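Local coordinates for protein pertussis toxin-like subunit ArtA (Escherichia coli, PDB 4Z9D) that probably transfers ADP-ribose from NAD to trimeric G proteins of the host, as the enzymatic A subunit of a pertussis-like AB5 toxin, at residues Phe23-His35 and Ser40-Ala52. The protein carries 2 engineered substitutions. Numbering follows the deposited sequence.
Sequences FRSHGFNRNLQQH and SCAAGSRDSAFIA. With NAD (nicotinamide-adenine-dinucleotide), chain F.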
loop_
_atom_site.group_PDB
_atom_site.type_symbol
_atom_site.label_atom_id
_atom_site.label_comp_id
_atom_site.label_asym_id
_atom_site.label_seq_id
_atom_site.Cartn_x
_atom_site.Cartn_y
_atom_site.Cartn_z
ATOM N N PHE A 23 4.640 4.020 8.797
ATOM C CA PHE A 23 4.398 2.600 8.573
ATOM C C PHE A 23 5.701 1.826 8.569
ATOM O O PHE A 23 6.719 2.344 8.117
ATOM C CB PHE A 23 3.666 2.367 7.242
ATOM C CG PHE A 23 2.298 3.006 7.166
ATOM C CD1 PHE A 23 1.214 2.418 7.798
ATOM C CD2 PHE A 23 2.082 4.147 6.401
ATOM C CE1 PHE A 23 -0.059 2.984 7.714
ATOM C CE2 PHE A 23 0.803 4.713 6.304
ATOM C CZ PHE A 23 -0.261 4.128 6.958
ATOM N N ARG A 24 5.680 0.596 9.079
ATOM C CA ARG A 24 6.843 -0.281 8.976
ATOM C C ARG A 24 6.414 -1.651 8.458
ATOM O O ARG A 24 5.345 -2.152 8.816
ATOM C CB ARG A 24 7.561 -0.406 10.334
ATOM C CG ARG A 24 8.754 -1.366 10.314
ATOM C CD ARG A 24 9.734 -1.131 11.481
ATOM N NE ARG A 24 10.337 0.202 11.469
ATOM C CZ ARG A 24 11.385 0.568 10.729
ATOM N NH1 ARG A 24 11.840 1.809 10.817
ATOM N NH2 ARG A 24 11.970 -0.282 9.893
ATOM N N SER A 25 7.241 -2.258 7.609
ATOM C CA SER A 25 6.895 -3.553 7.027
ATOM C C SER A 25 6.907 -4.628 8.103
ATOM O O SER A 25 7.455 -4.418 9.184
ATOM C CB SER A 25 7.875 -3.944 5.925
ATOM O OG SER A 25 9.197 -4.023 6.438
ATOM N N HIS A 26 6.306 -5.774 7.802
ATOM C CA HIS A 26 6.328 -6.913 8.725
ATOM C C HIS A 26 7.744 -7.446 8.937
ATOM O O HIS A 26 8.139 -7.794 10.054
ATOM C CB HIS A 26 5.448 -8.050 8.206
ATOM C CG HIS A 26 3.987 -7.745 8.229
ATOM N ND1 HIS A 26 3.240 -7.779 9.389
ATOM C CD2 HIS A 26 3.123 -7.430 7.232
ATOM C CE1 HIS A 26 1.985 -7.477 9.105
ATOM N NE2 HIS A 26 1.886 -7.264 7.808
ATOM N N GLY A 27 8.511 -7.517 7.858
ATOM C CA GLY A 27 9.842 -8.082 7.947
ATOM C C GLY A 27 10.763 -7.653 6.837
ATOM O O GLY A 27 10.751 -6.491 6.431
ATOM N N PHE A 28 11.555 -8.600 6.332
ATOM C CA PHE A 28 12.580 -8.273 5.338
ATOM C C PHE A 28 12.528 -9.191 4.125
ATOM O O PHE A 28 13.457 -9.217 3.327
ATOM C CB PHE A 28 13.971 -8.346 5.985
ATOM C CG PHE A 28 14.154 -7.375 7.111
ATOM C CD1 PHE A 28 14.557 -6.071 6.866
ATOM C CD2 PHE A 28 13.887 -7.758 8.418
ATOM C CE1 PHE A 28 14.711 -5.168 7.909
ATOM C CE2 PHE A 28 14.034 -6.870 9.464
ATOM C CZ PHE A 28 14.447 -5.575 9.219
ATOM N N ASN A 29 11.435 -9.937 3.986
ATOM C CA ASN A 29 11.238 -10.871 2.872
ATOM C C ASN A 29 10.927 -10.158 1.563
ATOM O O ASN A 29 9.808 -9.670 1.372
ATOM C CB ASN A 29 10.097 -11.852 3.214
ATOM C CG ASN A 29 9.775 -12.830 2.083
ATOM O OD1 ASN A 29 10.404 -12.826 1.021
ATOM N ND2 ASN A 29 8.770 -13.676 2.315
ATOM N N ARG A 30 11.893 -10.131 0.648
ATOM C CA ARG A 30 11.700 -9.440 -0.636
ATOM C C ARG A 30 11.225 -10.342 -1.783
ATOM O O ARG A 30 11.552 -10.099 -2.944
ATOM C CB ARG A 30 12.997 -8.710 -1.035
ATOM C CG ARG A 30 13.207 -7.425 -0.244
ATOM C CD ARG A 30 14.507 -6.691 -0.576
ATOM N NE ARG A 30 14.695 -5.577 0.349
ATOM C CZ ARG A 30 14.880 -4.312 -0.015
ATOM N NH1 ARG A 30 15.025 -3.387 0.921
ATOM N NH2 ARG A 30 14.934 -3.972 -1.296
ATOM N N ASN A 31 10.442 -11.373 -1.467
ATOM C CA ASN A 31 9.754 -12.144 -2.504
ATOM C C ASN A 31 8.520 -11.371 -2.929
ATOM O O ASN A 31 7.498 -11.402 -2.231
ATOM C CB ASN A 31 9.369 -13.543 -1.997
ATOM C CG ASN A 31 8.779 -14.430 -3.096
ATOM O OD1 ASN A 31 7.993 -13.978 -3.930
ATOM N ND2 ASN A 31 9.176 -15.700 -3.106
ATOM N N LEU A 32 8.621 -10.668 -4.056
ATOM C CA LEU A 32 7.550 -9.770 -4.486
ATOM C C LEU A 32 6.261 -10.519 -4.826
ATOM O O LEU A 32 5.175 -10.060 -4.497
ATOM C CB LEU A 32 8.003 -8.928 -5.696
ATOM C CG LEU A 32 7.058 -7.823 -6.195
ATOM C CD1 LEU A 32 6.839 -6.763 -5.130
ATOM C CD2 LEU A 32 7.592 -7.177 -7.464
ATOM N N GLN A 33 6.367 -11.674 -5.476
ATOM C CA GLN A 33 5.157 -12.413 -5.835
ATOM C C GLN A 33 4.381 -12.853 -4.594
ATOM O O GLN A 33 3.156 -12.821 -4.575
ATOM C CB GLN A 33 5.483 -13.611 -6.715
ATOM C CG GLN A 33 4.241 -14.123 -7.435
ATOM C CD GLN A 33 4.563 -14.888 -8.700
ATOM O OE1 GLN A 33 3.686 -15.508 -9.315
ATOM N NE2 GLN A 33 5.826 -14.859 -9.094
ATOM N N GLN A 34 5.117 -13.294 -3.579
ATOM C CA GLN A 34 4.564 -13.630 -2.273
ATOM C C GLN A 34 3.802 -12.452 -1.679
ATOM O O GLN A 34 2.680 -12.588 -1.192
ATOM C CB GLN A 34 5.705 -14.031 -1.335
ATOM C CG GLN A 34 5.434 -15.171 -0.410
ATOM C CD GLN A 34 6.730 -15.799 0.053
ATOM O OE1 GLN A 34 7.319 -15.362 1.035
ATOM N NE2 GLN A 34 7.193 -16.816 -0.671
ATOM N N HIS A 35 4.424 -11.282 -1.705
ATOM C CA HIS A 35 3.770 -10.094 -1.183
ATOM C C HIS A 35 2.481 -9.766 -1.947
ATOM O O HIS A 35 1.431 -9.519 -1.347
ATOM C CB HIS A 35 4.720 -8.906 -1.234
ATOM C CG HIS A 35 4.053 -7.612 -0.913
ATOM N ND1 HIS A 35 3.786 -7.209 0.381
ATOM C CD2 HIS A 35 3.553 -6.645 -1.720
ATOM C CE1 HIS A 35 3.163 -6.042 0.355
ATOM N NE2 HIS A 35 3.022 -5.673 -0.905
ATOM N N SER A 40 2.700 -13.119 2.351
ATOM C CA SER A 40 3.716 -12.729 3.314
ATOM C C SER A 40 3.219 -11.578 4.178
ATOM O O SER A 40 3.976 -11.010 4.969
ATOM C CB SER A 40 5.014 -12.335 2.604
ATOM O OG SER A 40 4.785 -11.279 1.688
ATOM N N CYS A 41 1.937 -11.252 4.039
ATOM C CA CYS A 41 1.350 -10.147 4.784
ATOM C C CYS A 41 0.597 -10.680 5.995
ATOM O O CYS A 41 0.816 -11.823 6.411
ATOM C CB CYS A 41 0.434 -9.319 3.885
ATOM S SG CYS A 41 1.356 -8.434 2.599
ATOM N N ALA A 42 -0.296 -9.863 6.547
ATOM C CA ALA A 42 -0.915 -10.169 7.836
ATOM C C ALA A 42 -1.622 -11.527 7.868
ATOM O O ALA A 42 -1.611 -12.210 8.888
ATOM C CB ALA A 42 -1.891 -9.071 8.211
ATOM N N ALA A 43 -2.203 -11.938 6.750
ATOM C CA ALA A 43 -2.918 -13.209 6.727
ATOM C C ALA A 43 -2.001 -14.385 6.411
ATOM O O ALA A 43 -2.461 -15.523 6.314
ATOM C CB ALA A 43 -4.042 -13.151 5.719
ATOM N N GLY A 44 -0.710 -14.116 6.251
ATOM C CA GLY A 44 0.232 -15.146 5.842
ATOM C C GLY A 44 1.440 -15.278 6.749
ATOM O O GLY A 44 1.293 -15.348 7.967
ATOM N N SER A 45 2.637 -15.297 6.162
ATOM C CA SER A 45 3.870 -15.473 6.938
ATOM C C SER A 45 4.281 -14.221 7.709
ATOM O O SER A 45 5.183 -14.274 8.537
ATOM C CB SER A 45 5.016 -15.919 6.027
ATOM O OG SER A 45 5.272 -14.966 5.013
ATOM N N ARG A 46 3.624 -13.096 7.426
ATOM C CA ARG A 46 3.838 -11.856 8.174
ATOM C C ARG A 46 5.313 -11.468 8.258
ATOM O O ARG A 46 5.837 -11.170 9.341
ATOM C CB ARG A 46 3.263 -11.996 9.584
ATOM C CG ARG A 46 1.818 -12.458 9.576
ATOM C CD ARG A 46 1.239 -12.567 10.971
ATOM N NE ARG A 46 -0.176 -12.201 10.978
ATOM C CZ ARG A 46 -0.652 -11.001 11.297
ATOM N NH1 ARG A 46 0.171 -10.017 11.634
ATOM N NH2 ARG A 46 -1.962 -10.786 11.265
ATOM N N ASP A 47 5.989 -11.490 7.120
ATOM C CA ASP A 47 7.384 -11.061 7.078
ATOM C C ASP A 47 7.723 -10.254 5.832
ATOM O O ASP A 47 8.892 -10.041 5.537
ATOM C CB ASP A 47 8.327 -12.268 7.188
ATOM C CG ASP A 47 8.118 -13.279 6.083
ATOM O OD1 ASP A 47 7.255 -13.054 5.211
ATOM O OD2 ASP A 47 8.859 -14.291 6.059
ATOM N N SER A 48 6.702 -9.811 5.103
ATOM C CA SER A 48 6.909 -9.019 3.886
ATOM C C SER A 48 7.845 -7.829 4.098
ATOM O O SER A 48 7.768 -7.135 5.118
ATOM C CB SER A 48 5.576 -8.516 3.348
ATOM O OG SER A 48 5.793 -7.710 2.201
ATOM N N ALA A 49 8.723 -7.598 3.125
ATOM C CA ALA A 49 9.620 -6.451 3.160
ATOM C C ALA A 49 8.895 -5.180 2.767
ATOM O O ALA A 49 9.413 -4.080 2.936
ATOM C CB ALA A 49 10.794 -6.666 2.239
ATOM N N PHE A 50 7.713 -5.341 2.208
ATOM C CA PHE A 50 7.069 -4.249 1.500
ATOM C C PHE A 50 5.830 -3.718 2.224
ATOM O O PHE A 50 5.127 -4.463 2.917
ATOM C CB PHE A 50 6.684 -4.708 0.087
ATOM C CG PHE A 50 7.808 -5.352 -0.679
ATOM C CD1 PHE A 50 8.853 -4.583 -1.175
ATOM C CD2 PHE A 50 7.825 -6.724 -0.907
ATOM C CE1 PHE A 50 9.894 -5.165 -1.891
ATOM C CE2 PHE A 50 8.859 -7.322 -1.626
ATOM C CZ PHE A 50 9.907 -6.535 -2.118
ATOM N N ILE A 51 5.553 -2.434 2.020
ATOM C CA ILE A 51 4.332 -1.796 2.529
ATOM C C ILE A 51 3.482 -1.412 1.325
ATOM O O ILE A 51 3.904 -0.613 0.499
ATOM C CB ILE A 51 4.649 -0.551 3.372
ATOM C CG1 ILE A 51 5.595 -0.910 4.529
ATOM C CG2 ILE A 51 3.369 0.106 3.885
ATOM C CD1 ILE A 51 6.336 0.293 5.121
ATOM N N ALA A 52 2.295 -2.000 1.210
ATOM C CA ALA A 52 1.468 -1.824 0.020
ATOM C C ALA A 52 0.784 -0.467 -0.010
ATOM O O ALA A 52 0.267 0.003 1.004
ATOM C CB ALA A 52 0.418 -2.920 -0.056
HETATM P PA NAD F . -0.738 -5.656 5.772
HETATM O O1A NAD F . 0.330 -4.673 5.451
HETATM O O2A NAD F . -0.380 -6.934 6.439
HETATM O O5B NAD F . -1.863 -4.861 6.644
HETATM C C5B NAD F . -3.019 -5.482 7.230
HETATM C C4B NAD F . -3.089 -5.034 8.705
HETATM O O4B NAD F . -1.974 -5.597 9.461
HETATM C C3B NAD F . -2.868 -3.554 8.790
HETATM O O3B NAD F . -4.123 -2.888 8.452
HETATM C C2B NAD F . -2.569 -3.438 10.257
HETATM O O2B NAD F . -3.737 -3.809 10.970
HETATM C C1B NAD F . -1.559 -4.584 10.423
HETATM N N9A NAD F . -0.117 -4.335 10.067
HETATM C C8A NAD F . 0.525 -4.171 8.911
HETATM N N7A NAD F . 1.825 -4.027 9.180
HETATM C C5A NAD F . 1.997 -4.122 10.502
HETATM C C6A NAD F . 3.090 -4.053 11.284
HETATM N N6A NAD F . 4.254 -3.854 10.671
HETATM N N1A NAD F . 3.024 -4.173 12.620
HETATM C C2A NAD F . 1.777 -4.385 13.205
HETATM N N3A NAD F . 0.651 -4.451 12.372
HETATM C C4A NAD F . 0.789 -4.320 11.042
HETATM O O3 NAD F . -1.520 -6.026 4.451
HETATM P PN NAD F . -2.035 -4.921 3.374
HETATM O O1N NAD F . -1.060 -3.802 3.260
HETATM O O2N NAD F . -3.468 -4.649 3.619
HETATM O O5D NAD F . -1.872 -5.798 2.057
HETATM C C5D NAD F . -2.503 -7.077 1.909
HETATM C C4D NAD F . -2.739 -7.362 0.422
HETATM O O4D NAD F . -3.443 -6.174 -0.079
HETATM C C3D NAD F . -1.415 -7.463 -0.358
HETATM O O3D NAD F . -1.572 -8.285 -1.521
HETATM C C2D NAD F . -1.271 -6.019 -0.795
HETATM O O2D NAD F . -0.361 -5.897 -1.911
HETATM C C1D NAD F . -2.695 -5.647 -1.190
HETATM N N1N NAD F . -2.819 -4.149 -1.285
HETATM C C2N NAD F . -3.132 -3.381 -0.136
HETATM C C3N NAD F . -3.215 -1.988 -0.172
HETATM C C7N NAD F . -3.542 -1.239 0.973
HETATM O O7N NAD F . -3.878 0.056 0.800
HETATM N N7N NAD F . -3.556 -1.853 2.160
HETATM C C4N NAD F . -2.973 -1.345 -1.384
HETATM C C5N NAD F . -2.669 -2.084 -2.526
HETATM C C6N NAD F . -2.577 -3.472 -2.493
HETATM O O HOH W 1 4.703 -5.383 5.404
HETATM O O HOH W 2 11.862 -4.423 4.762
HETATM O O HOH W 3 7.319 -10.811 0.483
#
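His35 ND1 and Ser48 OG lie 2.8 Å apart, a hydrogen bond that either partner could donate. Phe50 closes one face of the imidazole, its CB sitting 3.8 Å from the His35 ring centroid and almost on the ring normal, while the phenyl edge is turned toward the same face with the planes at 66°. Cys41 SG comes in obliquely near ND1. With CG anti to the backbone N (chi1 171°), His35 is carried between these groups, and the bond to Ser48 should limit its rotation. Ser48 OG is itself held by an ST turn, accepting from Phe50 N at 3.0 Å. The Phe50 ring is sandwiched, Leu32 CD1 over one face and Ala49 CB over the other.

Around this cluster the backbones clasp: Gly27 N bonds to Ser48 O at 2.9 Å, Asn29 N to Asp47 O, and Ala49 N returns to Asn29 O. Water 3 joins Asn29 O and Asn31 O to Ser40 OG. Asn29 ND2 donates a short bond to Gln34 OE1 (2.6 Å) and a weak one to Asp47 OD1.

Toward the ligand, His26 NE2 donates to NAD O2A at 2.7 Å, where Ala42 N also binds; Arg9 and Tyr67 add further bonds to NAD. The two segments thus build one wall of the NAD pocket of a pertussis toxin S1-like ADP-ribosyltransferase fold.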